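Local coordinates for beta-lactamase (Francisella tularensis subsp. tularensis, PDB 3P09), which probably hydrolyses the amide bond of beta-lactam antibiotics to give substituted beta-amino acids, as class A beta-lactamases do, at residues 176-190 with 244-258. Sequence-based numbering, arbitrary orientation.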
loop_
_atom_site.group_PDB
_atom_site.type_symbol
_atom_site.label_atom_id
_atom_site.label_comp_id
_atom_site.label_asym_id
_atom_site.label_seq_id
_atom_site.Cartn_x
_atom_site.Cartn_y
_atom_site.Cartn_z
ATOM N N THR A 176 -10.465 2.315 -0.946
ATOM C CA THR A 176 -10.376 1.727 0.391
ATOM C C THR A 176 -10.524 2.875 1.392
ATOM O O THR A 176 -10.644 4.030 0.979
ATOM C CB THR A 176 -9.021 0.994 0.570
ATOM O OG1 THR A 176 -8.970 0.365 1.861
ATOM C CG2 THR A 176 -7.859 1.974 0.437
ATOM N N THR A 177 -10.505 2.575 2.693
ATOM C CA THR A 177 -10.528 3.620 3.722
ATOM C C THR A 177 -9.204 3.594 4.481
ATOM O O THR A 177 -8.532 2.557 4.520
ATOM C CB THR A 177 -11.651 3.380 4.775
ATOM O OG1 THR A 177 -11.429 2.118 5.425
ATOM C CG2 THR A 177 -13.051 3.396 4.122
ATOM N N PRO A 178 -8.821 4.728 5.091
ATOM C CA PRO A 178 -7.589 4.700 5.887
ATOM C C PRO A 178 -7.637 3.612 6.968
ATOM O O PRO A 178 -6.653 2.925 7.203
ATOM C CB PRO A 178 -7.540 6.097 6.507
ATOM C CG PRO A 178 -8.288 6.986 5.514
ATOM C CD PRO A 178 -9.410 6.082 5.011
ATOM N N LYS A 179 -8.786 3.429 7.600
ATOM C CA LYS A 179 -8.891 2.439 8.666
ATOM C C LYS A 179 -8.664 1.027 8.129
ATOM O O LYS A 179 -7.859 0.265 8.664
ATOM C CB LYS A 179 -10.265 2.558 9.356
ATOM C CG LYS A 179 -10.439 1.705 10.600
ATOM C CD LYS A 179 -11.810 1.948 11.229
ATOM C CE LYS A 179 -12.022 1.050 12.444
ATOM N NZ LYS A 179 -13.357 1.241 13.083
ATOM N N ALA A 180 -9.357 0.683 7.046
ATOM C CA ALA A 180 -9.311 -0.675 6.533
ATOM C C ALA A 180 -7.914 -1.041 6.050
ATOM O O ALA A 180 -7.394 -2.120 6.363
ATOM C CB ALA A 180 -10.350 -0.874 5.407
ATOM N N ILE A 181 -7.311 -0.145 5.280
ATOM C CA ILE A 181 -6.037 -0.451 4.645
ATOM C C ILE A 181 -4.917 -0.495 5.679
ATOM O O ILE A 181 -3.972 -1.250 5.527
ATOM C CB ILE A 181 -5.690 0.543 3.528
ATOM C CG1 ILE A 181 -4.641 -0.072 2.596
ATOM C CG2 ILE A 181 -5.221 1.885 4.113
ATOM C CD1 ILE A 181 -5.180 -1.281 1.839
ATOM N N THR A 182 -5.056 0.279 6.754
ATOM C CA THR A 182 -4.038 0.332 7.804
ATOM C C THR A 182 -4.145 -0.882 8.729
ATOM O O THR A 182 -3.139 -1.468 9.103
ATOM C CB THR A 182 -4.131 1.657 8.625
ATOM O OG1 THR A 182 -3.911 2.767 7.754
ATOM C CG2 THR A 182 -3.078 1.715 9.730
ATOM N N LYS A 183 -5.364 -1.251 9.111
ATOM C CA LYS A 183 -5.572 -2.523 9.804
ATOM C C LYS A 183 -5.007 -3.687 8.964
ATOM O O LYS A 183 -4.427 -4.631 9.502
ATOM C CB LYS A 183 -7.061 -2.739 10.124
ATOM C CG LYS A 183 -7.595 -1.806 11.226
ATOM C CD LYS A 183 -8.948 -2.263 11.795
ATOM C CE LYS A 183 -9.905 -2.653 10.705
ATOM N NZ LYS A 183 -11.095 -3.397 11.235
ATOM N N ASP A 184 -5.158 -3.609 7.645
ATOM C CA ASP A 184 -4.666 -4.679 6.766
ATOM C C ASP A 184 -3.154 -4.856 6.836
ATOM O O ASP A 184 -2.660 -5.972 6.955
ATOM C CB ASP A 184 -5.031 -4.410 5.306
ATOM C CG ASP A 184 -6.502 -4.626 5.020
ATOM O OD1 ASP A 184 -7.199 -5.245 5.861
ATOM O OD2 ASP A 184 -6.955 -4.181 3.943
ATOM N N ILE A 185 -2.418 -3.758 6.723
ATOM C CA ILE A 185 -0.962 -3.875 6.693
ATOM C C ILE A 185 -0.459 -4.332 8.059
ATOM O O ILE A 185 0.492 -5.102 8.152
ATOM C CB ILE A 185 -0.275 -2.556 6.238
ATOM C CG1 ILE A 185 1.141 -2.847 5.719
ATOM C CG2 ILE A 185 -0.241 -1.533 7.362
ATOM C CD1 ILE A 185 1.789 -1.649 5.011
ATOM N N TYR A 186 -1.116 -3.882 9.122
ATOM C CA TYR A 186 -0.715 -4.283 10.477
ATOM C C TYR A 186 -0.979 -5.768 10.676
ATOM O O TYR A 186 -0.150 -6.499 11.221
ATOM C CB TYR A 186 -1.507 -3.499 11.528
ATOM C CG TYR A 186 -1.019 -3.746 12.939
ATOM C CD1 TYR A 186 -1.558 -4.765 13.717
ATOM C CD2 TYR A 186 -0.001 -2.972 13.484
ATOM C CE1 TYR A 186 -1.101 -4.996 15.018
ATOM C CE2 TYR A 186 0.466 -3.199 14.768
ATOM C CZ TYR A 186 -0.089 -4.208 15.531
ATOM O OH TYR A 186 0.378 -4.420 16.807
ATOM N N LYS A 187 -2.154 -6.215 10.237
ATOM C CA LYS A 187 -2.527 -7.610 10.427
ATOM C C LYS A 187 -1.567 -8.515 9.663
ATOM O O LYS A 187 -1.126 -9.559 10.174
ATOM C CB LYS A 187 -3.972 -7.843 9.995
ATOM C CG LYS A 187 -4.478 -9.254 10.232
ATOM C CD LYS A 187 -6.005 -9.260 10.271
ATOM C CE LYS A 187 -6.555 -10.660 10.498
ATOM N NZ LYS A 187 -6.042 -11.271 11.759
ATOM N N LEU A 188 -1.209 -8.104 8.451
ATOM C CA LEU A 188 -0.292 -8.917 7.645
ATOM C C LEU A 188 1.110 -9.009 8.264
ATOM O O LEU A 188 1.751 -10.065 8.251
ATOM C CB LEU A 188 -0.221 -8.383 6.214
ATOM C CG LEU A 188 -1.430 -8.724 5.325
ATOM C CD1 LEU A 188 -1.389 -7.920 4.052
ATOM C CD2 LEU A 188 -1.491 -10.230 5.012
ATOM N N ALA A 189 1.593 -7.906 8.812
ATOM C CA ALA A 189 2.963 -7.868 9.315
ATOM C C ALA A 189 3.075 -8.425 10.738
ATOM O O ALA A 189 4.103 -9.007 11.111
ATOM C CB ALA A 189 3.495 -6.429 9.246
ATOM N N PHE A 190 2.020 -8.254 11.531
ATOM C CA PHE A 190 2.095 -8.571 12.961
ATOM C C PHE A 190 0.996 -9.490 13.479
ATOM O O PHE A 190 1.072 -9.968 14.615
ATOM C CB PHE A 190 2.088 -7.278 13.771
ATOM C CG PHE A 190 3.152 -6.314 13.355
ATOM C CD1 PHE A 190 4.492 -6.638 13.514
ATOM C CD2 PHE A 190 2.822 -5.100 12.805
ATOM C CE1 PHE A 190 5.478 -5.763 13.120
ATOM C CE2 PHE A 190 3.805 -4.213 12.409
ATOM C CZ PHE A 190 5.143 -4.553 12.569
ATOM N N ILE A 244 4.530 0.587 7.840
ATOM C CA ILE A 244 4.777 0.086 9.183
ATOM C C ILE A 244 6.001 0.815 9.691
ATOM O O ILE A 244 6.980 0.980 8.963
ATOM C CB ILE A 244 5.086 -1.408 9.217
ATOM C CG1 ILE A 244 3.920 -2.227 8.662
ATOM C CG2 ILE A 244 5.384 -1.820 10.653
ATOM C CD1 ILE A 244 2.671 -2.091 9.440
ATOM N N ILE A 245 5.951 1.243 10.943
ATOM C CA ILE A 245 7.013 2.060 11.513
ATOM C C ILE A 245 7.416 1.461 12.841
ATOM O O ILE A 245 6.552 1.047 13.613
ATOM C CB ILE A 245 6.520 3.491 11.765
ATOM C CG1 ILE A 245 6.008 4.103 10.455
ATOM C CG2 ILE A 245 7.617 4.332 12.397
ATOM C CD1 ILE A 245 5.313 5.451 10.623
ATOM N N TRP A 246 8.726 1.393 13.076
ATOM C CA TRP A 246 9.281 0.932 14.344
ATOM C C TRP A 246 9.937 2.117 15.015
ATOM O O TRP A 246 11.091 2.435 14.719
ATOM C CB TRP A 246 10.348 -0.139 14.113
ATOM C CG TRP A 246 9.824 -1.464 13.627
ATOM C CD1 TRP A 246 9.613 -2.587 14.376
ATOM C CD2 TRP A 246 9.467 -1.808 12.280
ATOM N NE1 TRP A 246 9.134 -3.601 13.574
ATOM C CE2 TRP A 246 9.036 -3.146 12.288
ATOM C CE3 TRP A 246 9.458 -1.107 11.070
ATOM C CZ2 TRP A 246 8.615 -3.799 11.134
ATOM C CZ3 TRP A 246 9.033 -1.755 9.930
ATOM C CH2 TRP A 246 8.619 -3.088 9.970
ATOM N N PRO A 247 9.205 2.796 15.906
ATOM C CA PRO A 247 9.799 3.942 16.592
ATOM C C PRO A 247 10.908 3.443 17.507
ATOM O O PRO A 247 10.808 2.337 18.036
ATOM C CB PRO A 247 8.634 4.494 17.431
ATOM C CG PRO A 247 7.376 3.826 16.871
ATOM C CD PRO A 247 7.861 2.484 16.422
ATOM N N LYS A 248 11.949 4.241 17.704
ATOM C CA LYS A 248 13.048 3.810 18.565
ATOM C C LYS A 248 12.548 3.436 19.958
ATOM O O LYS A 248 11.905 4.239 20.633
ATOM C CB LYS A 248 14.112 4.902 18.677
ATOM C CG LYS A 248 15.421 4.430 19.301
ATOM C CD LYS A 248 16.443 5.558 19.342
ATOM C CE LYS A 248 17.782 5.083 19.880
ATOM N NZ LYS A 248 18.739 6.215 20.027
ATOM N N ASN A 249 12.853 2.211 20.381
ATOM C CA ASN A 249 12.500 1.733 21.716
ATOM C C ASN A 249 11.004 1.548 21.946
ATOM O O ASN A 249 10.553 1.501 23.083
ATOM C CB ASN A 249 13.089 2.646 22.798
ATOM C CG ASN A 249 14.604 2.706 22.746
ATOM O OD1 ASN A 249 15.263 1.745 22.334
ATOM N ND2 ASN A 249 15.165 3.840 23.152
ATOM N N GLN A 250 10.237 1.425 20.868
ATOM C CA GLN A 250 8.797 1.240 20.992
ATOM C C GLN A 250 8.346 0.096 20.101
ATOM O O GLN A 250 9.079 -0.320 19.200
ATOM C CB GLN A 250 8.050 2.523 20.598
ATOM C CG GLN A 250 8.406 3.736 21.446
ATOM C CD GLN A 250 7.835 3.647 22.848
ATOM O OE1 GLN A 250 6.853 2.944 23.079
ATOM N NE2 GLN A 250 8.443 4.363 23.790
ATOM N N GLN A 251 7.136 -0.401 20.337
ATOM C CA GLN A 251 6.598 -1.465 19.505
ATOM C C GLN A 251 6.176 -0.887 18.169
ATOM O O GLN A 251 5.945 0.309 18.063
ATOM C CB GLN A 251 5.438 -2.154 20.201
ATOM C CG GLN A 251 5.901 -3.041 21.348
ATOM C CD GLN A 251 4.767 -3.814 21.967
ATOM O OE1 GLN A 251 3.982 -4.446 21.265
ATOM N NE2 GLN A 251 4.665 -3.761 23.294
ATOM N N PRO A 252 6.095 -1.736 17.136
ATOM C CA PRO A 252 5.763 -1.170 15.827
ATOM C C PRO A 252 4.342 -0.628 15.741
ATOM O O PRO A 252 3.445 -1.053 16.476
ATOM C CB PRO A 252 5.961 -2.349 14.866
ATOM C CG PRO A 252 5.906 -3.570 15.717
ATOM C CD PRO A 252 6.428 -3.171 17.064
ATOM N N ILE A 253 4.151 0.330 14.837
ATOM C CA ILE A 253 2.828 0.882 14.580
ATOM C C ILE A 253 2.564 0.846 13.086
ATOM O O ILE A 253 3.488 0.681 12.287
ATOM C CB ILE A 253 2.698 2.325 15.105
ATOM C CG1 ILE A 253 3.809 3.210 14.536
ATOM C CG2 ILE A 253 2.815 2.347 16.621
ATOM C CD1 ILE A 253 3.416 4.645 14.428
ATOM N N ALA A 254 1.302 0.952 12.696
ATOM C CA ALA A 254 1.000 1.077 11.270
ATOM C C ALA A 254 0.429 2.461 11.056
ATOM O O ALA A 254 -0.228 3.014 11.942
ATOM C CB ALA A 254 0.021 0.015 10.827
ATOM N N LEU A 255 0.678 3.028 9.885
ATOM C CA LEU A 255 0.177 4.359 9.598
ATOM C C LEU A 255 -0.219 4.417 8.139
ATOM O O LEU A 255 0.597 4.139 7.267
ATOM C CB LEU A 255 1.260 5.404 9.887
ATOM C CG LEU A 255 1.018 6.812 9.357
ATOM C CD1 LEU A 255 -0.257 7.431 9.953
ATOM C CD2 LEU A 255 2.234 7.677 9.646
ATOM N N GLY A 256 -1.478 4.750 7.884
ATOM C CA GLY A 256 -1.959 4.956 6.523
ATOM C C GLY A 256 -2.312 6.419 6.337
ATOM O O GLY A 256 -2.990 6.998 7.187
ATOM N N ILE A 257 -1.830 7.024 5.251
ATOM C CA ILE A 257 -2.201 8.390 4.885
ATOM C C ILE A 257 -2.632 8.391 3.422
ATOM O O ILE A 257 -1.840 8.043 2.540
ATOM C CB ILE A 257 -1.022 9.370 5.068
ATOM C CG1 ILE A 257 -0.495 9.326 6.504
ATOM C CG2 ILE A 257 -1.446 10.773 4.685
ATOM C CD1 ILE A 257 0.729 10.202 6.741
ATOM N N LEU A 258 -3.898 8.732 3.170
ATOM C CA LEU A 258 -4.442 8.718 1.816
ATOM C C LEU A 258 -4.895 10.132 1.490
ATOM O O LEU A 258 -5.405 10.849 2.358
ATOM C CB LEU A 258 -5.621 7.749 1.703
ATOM C CG LEU A 258 -5.413 6.383 2.394
ATOM C CD1 LEU A 258 -6.658 5.516 2.243
ATOM C CD2 LEU A 258 -4.206 5.634 1.867
#
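Phe190, in the last turn of helix 178-190, meets three side chains of the hairpin formed by strands 244-246 and 253-258. Pro252 lies over one face of its ring, with CG 3.8 Å from the ring centroid in a CH-pi contact. Ile244 CG2 reaches the ring edge in plane, 3.3 Å from Phe190 CZ, and that same CZ points at Trp246 CZ2. With CG anti to the carbonyl carbon, a chi1 of -54° places the Phe190 ring against Pro252 and Ile244. Ile244 CG2 and Pro252 CB also cover one face of the Trp246 indole near its rim.

Nearer the N-terminus of the helix, Ile185 CG2 packs on Ile244 CD1 at 3.6 Å, the two branched chains lying alongside each other and running opposite ways. Ala254 CB fits among Thr182 CG2, Ile185 CG2 and Tyr186 CB. Beyond it the backbones draw together at Gly256, whose CA is 5.2 Å from Thr182 CA; Thr182 OG1 lies 3.1 Å from Gly256 N, but at too poor an angle for a hydrogen bond. That hydroxyl turns back to its own helix, donating to Pro178 O at 2.8 Å, and the carbonyl also accepts from Thr182 N on the opposite face of its plane. Leu258 CD1 packs against the first turn, 3.9 Å from Pro178 CG, where Thr177 OG1 N-caps the helix by accepting from Ala180 N.

Ile185 and Trp246 also touch helix 196-208, whereas Ile253 and Ile257 turn to helix 271-289. Helix 178-190 runs roughly antiparallel to strand 253-258 (147° between the segment axes) across one face of the five-stranded antiparallel sheet, with the C-terminal helix on the other, the layered alpha/beta sandwich of class A beta-lactamases.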